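Local coordinates for Glyoxalase/bleomycin resistance protein/dioxygenase (Vibrio splendidus, PDB 2RK9), which is of unknown specific function but belongs to the glyoxalase/bleomycin resistance protein/dioxygenase superfamily and may, like its relatives, bind small molecules or act as an enzyme, at residues 85-90 and 118-123. The protein carries 1 engineered substitution. Residues are numbered along the deposited sequence; the frame is centred on the assembly and turned at random.
Sequences EPLYQR and KQFMVQ. Engineered in segment 118-123: M121 (natural residue Ile).
F120 rises from its strand with CG held between the backbone N and the carbonyl carbon (chi1 78°), and Y88 swings CG anti to the backbone N, which brings the two rings together between helix and sheet. This is helix-on-sheet packing within a βαβββ module of the vicinal oxygen chelate fold: helix 84-94 packs on one face of the sheet, its segment 85-90 running roughly along strand segment 118-123, with axes 9.8 Å apart at closest approach. The aromatic pair is T-shaped, an edge of Y88 directed at a face of F120, with planes inclined at 62°. Y88 CD1 sits over the middle of the F120 ring, 3.4 Å from F120 CG. L87 approaches the same ring at its rim, near the ring plane, where its CG lies 3.9 Å from F120 CZ. I84 and V91 of the helix also touch F120, and F132 of the adjacent strand 129-135 meets its ring, so both helix and sheet confine this side chain. Toward the start of both segments the contact turns polar. K118, extended beyond CG, reaches a bent E85 and crosses it at about a right angle. The resulting salt bridge joins K118 NZ to E85 OE2 over 3.1 Å, the ammonium meeting the oxygen on its anti side, 28° out of the carboxylate plane.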
loop_
_atom_site.group_PDB
_atom_site.type_symbol
_atom_site.label_atom_id
_atom_site.label_comp_id
_atom_site.label_asym_id
_atom_site.label_seq_id
_atom_site.Cartn_x
_atom_site.Cartn_y
_atom_site.Cartn_z
ATOM N N GLU B 85 10.418 -11.766 -14.729
ATOM C CA GLU B 85 11.675 -12.489 -14.892
ATOM C C GLU B 85 12.917 -11.598 -14.814
ATOM O O GLU B 85 13.816 -11.856 -14.009
ATOM C CB GLU B 85 11.675 -13.265 -16.212
ATOM C CG GLU B 85 10.824 -14.524 -16.186
ATOM C CD GLU B 85 11.270 -15.488 -15.113
ATOM O OE1 GLU B 85 12.490 -15.538 -14.833
ATOM O OE2 GLU B 85 10.414 -16.210 -14.552
ATOM N N PRO B 86 12.995 -10.544 -15.647
ATOM C CA PRO B 86 14.195 -9.704 -15.552
ATOM C C PRO B 86 14.313 -8.986 -14.206
ATOM O O PRO B 86 15.410 -8.740 -13.718
ATOM C CB PRO B 86 14.050 -8.743 -16.735
ATOM C CG PRO B 86 12.570 -8.698 -16.990
ATOM C CD PRO B 86 12.143 -10.126 -16.774
ATOM N N LEU B 87 13.178 -8.650 -13.610
ATOM C CA LEU B 87 13.197 -7.993 -12.309
ATOM C C LEU B 87 13.817 -8.937 -11.277
ATOM O O LEU B 87 14.747 -8.565 -10.562
ATOM C CB LEU B 87 11.776 -7.624 -11.877
ATOM C CG LEU B 87 11.571 -7.120 -10.443
ATOM C CD1 LEU B 87 12.455 -5.918 -10.160
ATOM C CD2 LEU B 87 10.097 -6.753 -10.264
ATOM N N TYR B 88 13.310 -10.164 -11.212
ATOM C CA TYR B 88 13.813 -11.133 -10.253
ATOM C C TYR B 88 15.293 -11.437 -10.430
ATOM O O TYR B 88 16.017 -11.566 -9.449
ATOM C CB TYR B 88 13.030 -12.446 -10.336
ATOM C CG TYR B 88 13.427 -13.452 -9.280
ATOM C CD1 TYR B 88 13.163 -13.214 -7.933
ATOM C CD2 TYR B 88 14.061 -14.650 -9.626
ATOM C CE1 TYR B 88 13.518 -14.142 -6.952
ATOM C CE2 TYR B 88 14.419 -15.585 -8.647
ATOM C CZ TYR B 88 14.141 -15.321 -7.312
ATOM O OH TYR B 88 14.479 -16.226 -6.326
ATOM N N GLN B 89 15.750 -11.562 -11.672
ATOM C CA GLN B 89 17.153 -11.875 -11.873
ATOM C C GLN B 89 18.063 -10.751 -11.375
ATOM O O GLN B 89 19.141 -11.021 -10.845
ATOM C CB GLN B 89 17.430 -12.234 -13.343
ATOM C CG GLN B 89 17.035 -11.198 -14.346
ATOM C CD GLN B 89 17.459 -11.589 -15.755
ATOM O OE1 GLN B 89 16.893 -12.511 -16.361
ATOM N NE2 GLN B 89 18.470 -10.897 -16.278
ATOM N N ARG B 90 17.621 -9.501 -11.488
ATOM C CA ARG B 90 18.441 -8.384 -11.016
ATOM C C ARG B 90 18.483 -8.365 -9.492
ATOM O O ARG B 90 19.530 -8.106 -8.897
ATOM C CB ARG B 90 17.911 -7.044 -11.540
ATOM C CG ARG B 90 18.840 -5.879 -11.206
ATOM C CD ARG B 90 18.422 -4.558 -11.852
ATOM N NE ARG B 90 17.052 -4.195 -11.515
ATOM C CZ ARG B 90 16.002 -4.441 -12.292
ATOM N NH1 ARG B 90 16.161 -5.051 -13.462
ATOM N NH2 ARG B 90 14.786 -4.076 -11.901
ATOM N N LYS B 118 3.041 -15.502 -11.644
ATOM C CA LYS B 118 4.386 -15.640 -11.110
ATOM C C LYS B 118 4.561 -14.554 -10.061
ATOM O O LYS B 118 4.052 -13.448 -10.226
ATOM C CB LYS B 118 5.430 -15.452 -12.208
ATOM C CG LYS B 118 5.513 -16.585 -13.212
ATOM C CD LYS B 118 6.610 -16.309 -14.227
ATOM C CE LYS B 118 6.760 -17.458 -15.192
ATOM N NZ LYS B 118 7.894 -17.234 -16.129
ATOM N N GLN B 119 5.262 -14.873 -8.978
ATOM C CA GLN B 119 5.505 -13.895 -7.926
ATOM C C GLN B 119 6.705 -14.244 -7.080
ATOM O O GLN B 119 7.123 -15.399 -7.006
ATOM C CB GLN B 119 4.301 -13.772 -6.983
ATOM C CG GLN B 119 4.020 -15.018 -6.138
ATOM C CD GLN B 119 2.741 -14.895 -5.297
ATOM O OE1 GLN B 119 1.638 -14.752 -5.830
ATOM N NE2 GLN B 119 2.893 -14.946 -3.980
ATOM N N PHE B 120 7.249 -13.215 -6.445
ATOM C CA PHE B 120 8.350 -13.372 -5.516
ATOM C C PHE B 120 8.208 -12.220 -4.535
ATOM O O PHE B 120 7.531 -11.237 -4.823
ATOM C CB PHE B 120 9.716 -13.376 -6.225
ATOM C CG PHE B 120 10.231 -12.026 -6.630
ATOM C CD1 PHE B 120 11.031 -11.284 -5.765
ATOM C CD2 PHE B 120 9.989 -11.530 -7.906
ATOM C CE1 PHE B 120 11.587 -10.067 -6.167
ATOM C CE2 PHE B 120 10.536 -10.318 -8.319
ATOM C CZ PHE B 120 11.339 -9.587 -7.448
HETATM N N MSE B 121 8.794 -12.365 -3.357
HETATM C CA MSE B 121 8.698 -11.303 -2.369
HETATM C C MSE B 121 10.062 -10.790 -1.981
HETATM O O MSE B 121 11.026 -11.548 -1.905
HETATM C CB MSE B 121 7.978 -11.789 -1.113
HETATM C CG MSE B 121 6.488 -12.016 -1.294
HETATM SE SE MSE B 121 5.672 -12.690 0.306
HETATM C CE MSE B 121 5.759 -11.079 1.366
ATOM N N VAL B 122 10.134 -9.491 -1.730
ATOM C CA VAL B 122 11.389 -8.879 -1.333
ATOM C C VAL B 122 11.150 -7.914 -0.192
ATOM O O VAL B 122 10.079 -7.333 -0.073
ATOM C CB VAL B 122 12.047 -8.111 -2.509
ATOM C CG1 VAL B 122 11.209 -6.912 -2.896
ATOM C CG2 VAL B 122 13.450 -7.678 -2.128
ATOM N N GLN B 123 12.152 -7.767 0.658
ATOM C CA GLN B 123 12.059 -6.845 1.771
ATOM C C GLN B 123 13.018 -5.710 1.475
ATOM O O GLN B 123 14.183 -5.945 1.155
ATOM C CB GLN B 123 12.465 -7.525 3.077
ATOM C CG GLN B 123 12.487 -6.562 4.251
ATOM C CD GLN B 123 12.871 -7.233 5.540
ATOM O OE1 GLN B 123 13.934 -7.838 5.639
ATOM N NE2 GLN B 123 12.007 -7.135 6.540
#